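Local coordinates for putative uncharacterized protein (PDB 3L7N), which probably acts as a glutamine amidotransferase of the class-1 type, releasing ammonia from glutamine for transfer to an acceptor substrate, at residues A[105-119]-A[135-148]. Residues are numbered along the deposited sequence; the frame is centred on the assembly and turned at random.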
ATOM      1  N   TYR A 105     -10.387   7.511   7.657  1.00 44.01           N
ATOM      2  CA  TYR A 105     -10.317   6.161   7.181  1.00 42.97           C
ATOM      3  C   TYR A 105     -11.481   5.364   7.648  1.00 43.34           C
ATOM      4  O   TYR A 105     -12.101   5.719   8.590  1.00 42.89           O
ATOM      5  CB  TYR A 105      -8.995   5.526   7.622  1.00 42.20           C
ATOM      6  CG  TYR A 105      -8.933   5.094   9.051  1.00 35.91           C
ATOM      7  CD1 TYR A 105      -9.225   3.814   9.409  1.00 30.70           C
ATOM      8  CD2 TYR A 105      -8.583   5.964  10.032  1.00 30.30           C
ATOM      9  CE1 TYR A 105      -9.171   3.433  10.667  1.00 27.38           C
ATOM     10  CE2 TYR A 105      -8.543   5.571  11.290  1.00 31.87           C
ATOM     11  CZ  TYR A 105      -8.828   4.304  11.593  1.00 30.37           C
ATOM     12  OH  TYR A 105      -8.799   3.906  12.861  1.00 31.24           O
ATOM     13  N   LEU A 106     -11.772   4.267   6.981  1.00 44.66           N
ATOM     14  CA  LEU A 106     -12.970   3.451   7.352  1.00 45.68           C
ATOM     15  C   LEU A 106     -12.627   1.944   7.510  1.00 46.10           C
ATOM     16  O   LEU A 106     -11.584   1.503   7.073  1.00 46.74           O
ATOM     17  CB  LEU A 106     -14.077   3.613   6.291  1.00 46.18           C
ATOM     18  CG  LEU A 106     -14.536   5.022   5.892  1.00 48.84           C
ATOM     19  CD1 LEU A 106     -15.239   4.977   4.557  1.00 48.34           C
ATOM     20  CD2 LEU A 106     -15.461   5.651   6.997  1.00 49.26           C
ATOM     21  N   HIS A 107     -13.558   1.169   8.091  1.00 46.02           N
ATOM     22  CA  HIS A 107     -13.482  -0.282   8.068  1.00 46.57           C
ATOM     23  C   HIS A 107     -13.987  -0.815   6.739  1.00 46.10           C
ATOM     24  O   HIS A 107     -14.825  -0.213   6.121  1.00 46.18           O
ATOM     25  CB  HIS A 107     -14.294  -0.896   9.226  1.00 48.45           C
ATOM     26  CG  HIS A 107     -13.882  -0.406  10.592  1.00 56.42           C
ATOM     27  ND1 HIS A 107     -14.751   0.267  11.436  1.00 62.65           N
ATOM     28  CD2 HIS A 107     -12.687  -0.460  11.248  1.00 62.76           C
ATOM     29  CE1 HIS A 107     -14.114   0.594  12.559  1.00 66.70           C
ATOM     30  NE2 HIS A 107     -12.861   0.172  12.467  1.00 67.84           N
ATOM     31  N   SER A 108     -13.432  -1.948   6.293  1.00 45.70           N
ATOM     32  CA  SER A 108     -13.776  -2.538   4.991  1.00 44.45           C
ATOM     33  C   SER A 108     -15.069  -3.341   5.154  1.00 46.17           C
ATOM     34  O   SER A 108     -15.269  -3.939   6.181  1.00 45.90           O
ATOM     35  CB  SER A 108     -12.648  -3.450   4.530  1.00 42.72           C
ATOM     36  OG  SER A 108     -12.783  -3.812   3.165  1.00 38.22           O
ATOM     37  N   PRO A 109     -15.987  -3.300   4.135  1.00 47.66           N
ATOM     38  CA  PRO A 109     -17.151  -4.212   4.164  1.00 48.58           C
ATOM     39  C   PRO A 109     -16.721  -5.614   4.575  1.00 50.08           C
ATOM     40  O   PRO A 109     -17.210  -6.153   5.568  1.00 49.48           O
ATOM     41  CB  PRO A 109     -17.641  -4.226   2.673  1.00 47.62           C
ATOM     42  CG  PRO A 109     -17.053  -3.005   2.032  1.00 48.08           C
ATOM     43  CD  PRO A 109     -16.107  -2.310   3.060  1.00 48.17           C
ATOM     44  N   LYS A 110     -15.792  -6.193   3.808  1.00 51.66           N
ATOM     45  CA  LYS A 110     -15.191  -7.475   4.169  1.00 51.74           C
ATOM     46  C   LYS A 110     -13.623  -7.378   4.375  1.00 50.65           C
ATOM     47  O   LYS A 110     -12.887  -6.709   3.571  1.00 50.42           O
ATOM     48  CB  LYS A 110     -15.572  -8.542   3.130  1.00 51.83           C
ATOM     49  CG  LYS A 110     -16.996  -9.180   3.379  1.00 55.80           C
ATOM     50  CD  LYS A 110     -17.257  -9.472   4.964  1.00 62.16           C
ATOM     51  CE  LYS A 110     -18.402 -10.575   5.228  1.00 62.34           C
ATOM     52  NZ  LYS A 110     -17.817 -11.932   5.722  1.00 65.70           N
ATOM     53  N   LYS A 111     -13.125  -7.999   5.436  1.00 49.09           N
ATOM     54  CA  LYS A 111     -11.673  -8.158   5.587  1.00 47.69           C
ATOM     55  C   LYS A 111     -11.094  -9.172   4.620  1.00 47.18           C
ATOM     56  O   LYS A 111     -11.753 -10.114   4.237  1.00 48.99           O
ATOM     57  CB  LYS A 111     -11.299  -8.453   7.022  1.00 47.98           C
ATOM     58  CG  LYS A 111     -10.873  -9.836   7.322  1.00 48.70           C
ATOM     59  CD  LYS A 111     -10.876  -9.995   8.858  1.00 50.73           C
ATOM     60  CE  LYS A 111      -9.511 -10.368   9.371  1.00 52.79           C
ATOM     61  NZ  LYS A 111      -9.270  -9.860  10.790  1.00 51.27           N
ATOM     62  N   GLU A 112      -9.893  -8.912   4.143  1.00 46.75           N
ATOM     63  CA  GLU A 112      -9.343  -9.678   3.023  1.00 45.66           C
ATOM     64  C   GLU A 112      -7.855 -10.013   3.253  1.00 46.36           C
ATOM     65  O   GLU A 112      -7.028  -9.129   3.506  1.00 48.30           O
ATOM     66  CB  GLU A 112      -9.512  -8.928   1.713  1.00 43.84           C
ATOM     67  CG  GLU A 112     -10.924  -8.657   1.301  1.00 43.61           C
ATOM     68  CD  GLU A 112     -10.998  -7.726   0.051  1.00 48.81           C
ATOM     69  OE1 GLU A 112     -11.689  -8.088  -0.975  1.00 51.45           O
ATOM     70  OE2 GLU A 112     -10.300  -6.683   0.054  1.00 47.94           O
ATOM     71  N   ILE A 113      -7.534 -11.291   3.145  1.00 45.75           N
ATOM     72  CA  ILE A 113      -6.210 -11.806   3.458  1.00 43.65           C
ATOM     73  C   ILE A 113      -5.935 -12.935   2.489  1.00 43.07           C
ATOM     74  O   ILE A 113      -6.432 -14.009   2.659  1.00 43.54           O
ATOM     75  CB  ILE A 113      -6.177 -12.389   4.894  1.00 42.60           C
ATOM     76  CG1 ILE A 113      -6.399 -11.292   5.941  1.00 39.84           C
ATOM     77  CG2 ILE A 113      -4.929 -13.132   5.111  1.00 44.62           C
ATOM     78  CD1 ILE A 113      -6.096 -11.724   7.343  1.00 35.48           C
ATOM     79  N   GLY A 114      -5.229 -12.659   1.430  1.00 42.26           N
ATOM     80  CA  GLY A 114      -4.971 -13.659   0.481  1.00 43.18           C
ATOM     81  C   GLY A 114      -4.923 -13.076  -0.849  1.00 45.27           C
ATOM     82  O   GLY A 114      -4.849 -11.901  -0.980  1.00 46.57           O
ATOM     83  N   ASN A 115      -4.973 -13.902  -1.875  1.00 47.69           N
ATOM     84  CA  ASN A 115      -4.884 -13.390  -3.226  1.00 49.75           C
ATOM     85  C   ASN A 115      -6.226 -13.406  -3.946  1.00 49.74           C
ATOM     86  O   ASN A 115      -6.755 -14.459  -4.240  1.00 49.80           O
ATOM     87  CB  ASN A 115      -3.802 -14.128  -4.026  1.00 50.28           C
ATOM     88  CG  ASN A 115      -2.458 -14.060  -3.369  1.00 51.83           C
ATOM     89  OD1 ASN A 115      -1.943 -15.056  -2.927  1.00 57.64           O
ATOM     90  ND2 ASN A 115      -1.906 -12.854  -3.255  1.00 54.68           N
ATOM     91  N   TYR A 116      -6.800 -12.203  -4.154  1.00 49.86           N
ATOM     92  CA  TYR A 116      -8.121 -12.067  -4.782  1.00 49.10           C
ATOM     93  C   TYR A 116      -8.120 -11.124  -5.986  1.00 49.09           C
ATOM     94  O   TYR A 116      -7.176 -10.347  -6.191  1.00 49.01           O
ATOM     95  CB  TYR A 116      -9.156 -11.665  -3.777  1.00 47.91           C
ATOM     96  CG  TYR A 116      -9.343 -12.671  -2.678  1.00 49.12           C
ATOM     97  CD1 TYR A 116     -10.109 -13.827  -2.880  1.00 48.88           C
ATOM     98  CD2 TYR A 116      -8.780 -12.471  -1.429  1.00 48.94           C
ATOM     99  CE1 TYR A 116     -10.287 -14.745  -1.867  1.00 49.74           C
ATOM    100  CE2 TYR A 116      -8.990 -13.366  -0.393  1.00 50.97           C
ATOM    101  CZ  TYR A 116      -9.719 -14.511  -0.621  1.00 51.56           C
ATOM    102  OH  TYR A 116      -9.871 -15.436   0.398  1.00 55.01           O
ATOM    103  N   LEU A 117      -9.112 -11.287  -6.851  1.00 48.97           N
ATOM    104  CA  LEU A 117      -9.268 -10.381  -7.954  1.00 48.16           C
ATOM    105  C   LEU A 117      -9.559  -9.016  -7.432  1.00 45.66           C
ATOM    106  O   LEU A 117     -10.294  -8.852  -6.471  1.00 45.01           O
ATOM    107  CB  LEU A 117     -10.409 -10.829  -8.891  1.00 49.17           C
ATOM    108  CG  LEU A 117     -10.149 -11.921  -9.937  1.00 53.02           C
ATOM    109  CD1 LEU A 117     -11.509 -12.506 -10.399  1.00 60.83           C
ATOM    110  CD2 LEU A 117      -9.316 -11.398 -11.169  1.00 50.63           C
ATOM    111  N   ILE A 118      -8.919  -8.049  -8.021  1.00 44.51           N
ATOM    112  CA  ILE A 118      -9.414  -6.694  -8.031  1.00 44.03           C
ATOM    113  C   ILE A 118      -9.841  -6.443  -9.474  1.00 44.46           C
ATOM    114  O   ILE A 118      -9.427  -7.214 -10.398  1.00 43.41           O
ATOM    115  CB  ILE A 118      -8.278  -5.638  -7.609  1.00 43.14           C
ATOM    116  CG1 ILE A 118      -7.056  -5.787  -8.505  1.00 38.98           C
ATOM    117  CG2 ILE A 118      -7.900  -5.799  -6.095  1.00 43.13           C
ATOM    118  CD1 ILE A 118      -6.388  -4.543  -8.815  1.00 35.03           C
ATOM    119  N   SER A 119     -10.662  -5.384  -9.679  1.00 44.19           N
ATOM    120  CA  SER A 119     -11.347  -5.114 -10.966  1.00 44.30           C
ATOM    121  C   SER A 119     -11.334  -3.627 -11.239  1.00 44.32           C
ATOM    122  O   SER A 119     -11.807  -2.835 -10.401  1.00 44.76           O
ATOM    123  CB  SER A 119     -12.823  -5.582 -10.888  1.00 44.81           C
ATOM    124  OG  SER A 119     -12.964  -6.794 -10.160  1.00 46.17           O
ATOM    125  N   ASP A 135      -8.521  -6.177 -16.943  1.00 64.96           N
ATOM    126  CA  ASP A 135      -9.671  -5.617 -16.139  1.00 65.76           C
ATOM    127  C   ASP A 135      -9.793  -6.234 -14.765  1.00 65.02           C
ATOM    128  O   ASP A 135     -10.277  -5.585 -13.816  1.00 63.93           O
ATOM    129  CB  ASP A 135     -10.962  -5.843 -16.861  1.00 66.96           C
ATOM    130  CG  ASP A 135     -11.088  -5.016 -18.060  1.00 68.38           C
ATOM    131  OD1 ASP A 135     -10.116  -4.220 -18.373  1.00 64.55           O
ATOM    132  OD2 ASP A 135     -12.163  -5.135 -18.719  1.00 70.55           O
ATOM    133  N   ASP A 136      -9.542  -7.547 -14.719  1.00 64.84           N
ATOM    134  CA  ASP A 136      -9.480  -8.305 -13.471  1.00 65.47           C
ATOM    135  C   ASP A 136      -8.092  -8.961 -13.308  1.00 64.30           C
ATOM    136  O   ASP A 136      -7.550  -9.598 -14.275  1.00 64.40           O
ATOM    137  CB  ASP A 136     -10.568  -9.398 -13.422  1.00 65.91           C
ATOM    138  CG  ASP A 136     -11.996  -8.824 -13.480  1.00 69.54           C
ATOM    139  OD1 ASP A 136     -12.362  -7.952 -12.625  1.00 68.34           O
ATOM    140  OD2 ASP A 136     -12.759  -9.271 -14.371  1.00 73.51           O
ATOM    141  N   LEU A 137      -7.531  -8.833 -12.086  1.00 61.30           N
ATOM    142  CA  LEU A 137      -6.181  -9.285 -11.788  1.00 57.60           C
ATOM    143  C   LEU A 137      -6.134  -9.859 -10.427  1.00 55.16           C
ATOM    144  O   LEU A 137      -6.678  -9.301  -9.503  1.00 55.14           O
ATOM    145  CB  LEU A 137      -5.231  -8.130 -11.860  1.00 57.69           C
ATOM    146  CG  LEU A 137      -3.747  -8.432 -11.712  1.00 58.02           C
ATOM    147  CD1 LEU A 137      -3.258  -9.493 -12.774  1.00 56.02           C
ATOM    148  CD2 LEU A 137      -3.006  -7.136 -11.859  1.00 55.44           C
ATOM    149  N   LEU A 138      -5.491 -10.989 -10.281  1.00 52.71           N
ATOM    150  CA  LEU A 138      -5.310 -11.518  -8.962  1.00 50.71           C
ATOM    151  C   LEU A 138      -4.092 -10.794  -8.224  1.00 48.69           C
ATOM    152  O   LEU A 138      -2.958 -10.704  -8.777  1.00 48.27           O
ATOM    153  CB  LEU A 138      -5.161 -13.044  -8.999  1.00 50.64           C
ATOM    154  CG  LEU A 138      -6.139 -13.720  -8.021  1.00 52.33           C
ATOM    155  CD1 LEU A 138      -7.506 -13.905  -8.625  1.00 54.44           C
ATOM    156  CD2 LEU A 138      -5.645 -14.956  -7.614  1.00 57.02           C
ATOM    157  N   VAL A 139      -4.394 -10.148  -7.085  1.00 44.34           N
ATOM    158  CA  VAL A 139      -3.386  -9.425  -6.318  1.00 40.41           C
ATOM    159  C   VAL A 139      -3.494  -9.787  -4.867  1.00 40.43           C
ATOM    160  O   VAL A 139      -4.491 -10.452  -4.443  1.00 41.20           O
ATOM    161  CB  VAL A 139      -3.505  -7.833  -6.476  1.00 39.92           C
ATOM    162  CG1 VAL A 139      -3.416  -7.416  -7.937  1.00 35.23           C
ATOM    163  CG2 VAL A 139      -4.752  -7.281  -5.771  1.00 37.62           C
ATOM    164  N   GLY A 140      -2.492  -9.381  -4.071  1.00 38.34           N
ATOM    165  CA  GLY A 140      -2.475  -9.712  -2.631  1.00 37.59           C
ATOM    166  C   GLY A 140      -3.343  -8.777  -1.773  1.00 37.04           C
ATOM    167  O   GLY A 140      -3.609  -7.655  -2.156  1.00 37.61           O
ATOM    168  N   HIS A 141      -3.771  -9.254  -0.615  1.00 35.99           N
ATOM    169  CA  HIS A 141      -4.594  -8.459   0.277  1.00 37.64           C
ATOM    170  C   HIS A 141      -4.232  -8.811   1.649  1.00 39.10           C
ATOM    171  O   HIS A 141      -4.000  -9.986   1.938  1.00 39.57           O
ATOM    172  CB  HIS A 141      -6.109  -8.764   0.073  1.00 37.43           C
ATOM    173  CG  HIS A 141      -6.606  -8.417  -1.269  1.00 35.20           C
ATOM    174  ND1 HIS A 141      -6.486  -9.270  -2.345  1.00 40.18           N
ATOM    175  CD2 HIS A 141      -7.123  -7.272  -1.751  1.00 36.49           C
ATOM    176  CE1 HIS A 141      -6.898  -8.657  -3.440  1.00 41.40           C
ATOM    177  NE2 HIS A 141      -7.292  -7.439  -3.106  1.00 42.01           N
ATOM    178  N   TRP A 142      -4.207  -7.806   2.544  1.00 40.15           N
ATOM    179  CA  TRP A 142      -4.053  -8.064   3.976  1.00 40.81           C
ATOM    180  C   TRP A 142      -4.612  -6.939   4.889  1.00 41.93           C
ATOM    181  O   TRP A 142      -3.865  -6.358   5.652  1.00 43.31           O
ATOM    182  CB  TRP A 142      -2.594  -8.334   4.323  1.00 38.79           C
ATOM    183  CG  TRP A 142      -2.438  -9.258   5.461  1.00 38.29           C
ATOM    184  CD1 TRP A 142      -2.741  -9.006   6.776  1.00 38.57           C
ATOM    185  CD2 TRP A 142      -1.934 -10.616   5.411  1.00 38.09           C
ATOM    186  NE1 TRP A 142      -2.485 -10.144   7.550  1.00 41.77           N
ATOM    187  CE2 TRP A 142      -1.988 -11.136   6.735  1.00 38.06           C
ATOM    188  CE3 TRP A 142      -1.424 -11.428   4.383  1.00 35.76           C
ATOM    189  CZ2 TRP A 142      -1.524 -12.411   7.055  1.00 37.53           C
ATOM    190  CZ3 TRP A 142      -1.017 -12.705   4.693  1.00 33.99           C
ATOM    191  CH2 TRP A 142      -1.063 -13.187   6.024  1.00 36.31           C
ATOM    192  N   HIS A 143      -5.940  -6.729   4.890  1.00 41.52           N
ATOM    193  CA  HIS A 143      -6.509  -5.595   5.657  1.00 41.91           C
ATOM    194  C   HIS A 143      -7.799  -5.863   6.335  1.00 42.12           C
ATOM    195  O   HIS A 143      -8.479  -6.809   6.045  1.00 41.82           O
ATOM    196  CB  HIS A 143      -6.704  -4.420   4.776  1.00 42.21           C
ATOM    197  CG  HIS A 143      -7.756  -4.623   3.751  1.00 41.79           C
ATOM    198  ND1 HIS A 143      -7.656  -5.583   2.770  1.00 41.94           N
ATOM    199  CD2 HIS A 143      -8.935  -3.997   3.547  1.00 40.15           C
ATOM    200  CE1 HIS A 143      -8.709  -5.517   1.978  1.00 40.71           C
ATOM    201  NE2 HIS A 143      -9.498  -4.556   2.422  1.00 43.35           N
ATOM    202  N   GLY A 144      -8.147  -4.955   7.225  1.00 43.00           N
ATOM    203  CA  GLY A 144      -9.433  -4.928   7.849  1.00 43.48           C
ATOM    204  C   GLY A 144     -10.076  -3.590   7.617  1.00 43.76           C
ATOM    205  O   GLY A 144     -11.299  -3.466   7.700  1.00 45.36           O
ATOM    206  N   ASP A 145      -9.245  -2.582   7.279  1.00 41.91           N
ATOM    207  CA  ASP A 145      -9.716  -1.216   7.026  1.00 39.28           C
ATOM    208  C   ASP A 145      -9.457  -0.802   5.566  1.00 38.56           C
ATOM    209  O   ASP A 145      -8.976  -1.605   4.766  1.00 38.51           O
ATOM    210  CB  ASP A 145      -9.044  -0.254   7.960  1.00 38.95           C
ATOM    211  CG  ASP A 145      -9.528  -0.380   9.351  1.00 39.85           C
ATOM    212  OD1 ASP A 145     -10.529  -1.073   9.584  1.00 43.40           O
ATOM    213  OD2 ASP A 145      -8.899   0.193  10.242  1.00 44.85           O
ATOM    214  N   MET A 146      -9.863   0.417   5.214  1.00 36.70           N
ATOM    215  CA  MET A 146      -9.637   0.957   3.875  1.00 37.31           C
ATOM    216  C   MET A 146      -9.595   2.514   3.924  1.00 36.55           C
ATOM    217  O   MET A 146      -9.903   3.116   4.948  1.00 36.63           O
ATOM    218  CB  MET A 146     -10.732   0.499   2.929  1.00 38.78           C
ATOM    219  CG  MET A 146     -12.143   1.258   3.150  1.00 42.94           C
ATOM    220  SD  MET A 146     -13.499   0.704   2.040  1.00 44.21           S
ATOM    221  CE  MET A 146     -14.763   1.800   2.575  1.00 40.25           C
ATOM    222  N   PRO A 147      -9.200   3.151   2.832  1.00 35.91           N
ATOM    223  CA  PRO A 147      -8.985   4.604   3.005  1.00 36.00           C
ATOM    224  C   PRO A 147     -10.279   5.507   2.823  1.00 37.04           C
ATOM    225  O   PRO A 147     -11.178   5.177   2.021  1.00 37.34           O
ATOM    226  CB  PRO A 147      -7.936   4.931   1.950  1.00 35.23           C
ATOM    227  CG  PRO A 147      -7.902   3.741   1.013  1.00 35.48           C
ATOM    228  CD  PRO A 147      -8.343   2.574   1.775  1.00 36.96           C
ATOM    229  N   GLY A 148     -10.349   6.615   3.588  1.00 37.08           N
ATOM    230  CA  GLY A 148     -11.204   7.785   3.233  1.00 35.24           C
ATOM    231  C   GLY A 148     -11.133   8.179   1.756  1.00 36.27           C
ATOM    232  O   GLY A 148     -10.093   8.088   1.130  1.00 34.44           O
TER
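Ile113 lays its CG2 methyl squarely over the six-membered ring of Trp142, 3.7 Å from the ring centroid and almost on the ring normal, a CH-pi contact. With chi1 at -65° this methyl stands anti to the backbone N, which sets it above the indole. Met213 of helix 210-214 touches both residues, and Trp142 NE1 is hydrogen-bonded to Glu194. On the face that carries Glu112, Tyr116 and Ile118, the His141 ring is met along its edge: Tyr116 O lies 3.2 Å from His141 CE1, and Ile118 CG2 reaches His141 NE2 at 3.5 Å. Ile118 CG2 also packs on Val139 CG2 at 3.5 Å. A weak bond runs from His141 ND1 to Gly114 O. On the face shared with Ile113 and Trp142, Leu117 CG meets Leu138 CD1 at 3.6 Å, and the hydroxyl of Ser119 donates to Asp136 OD1 (2.8 Å), nearly in line with the carboxylate C-O bond.

Antiparallel backbone pairing positions these groups, with reciprocal bonds joining Tyr116 to Val139 and Ile118 to Leu137. Opposite Glu112 the ladder takes in both Trp142 and His143, a classic beta bulge, while Glu112 and His143 still exchange backbone bonds. The Glu112 side chain runs alongside His143, though the detail of this pair is doubtful. Past the corners at Pro109, Lys110 and Gly144, pairing resumes between Leu106 and Met146, where Leu106 CD1 meets Met146 CE at 3.8 Å.

The hairpin thus continues the central sheet of the amidotransferase domain as a bent ribbon. The His143 side chain comes close to a turn that resembles a nucleophile elbow, though it makes no contact there. The buried Glu112 carboxylate is bonded through OE1 to Ser159 and weakly through OE2 to Gln165, which probably tempers its charge.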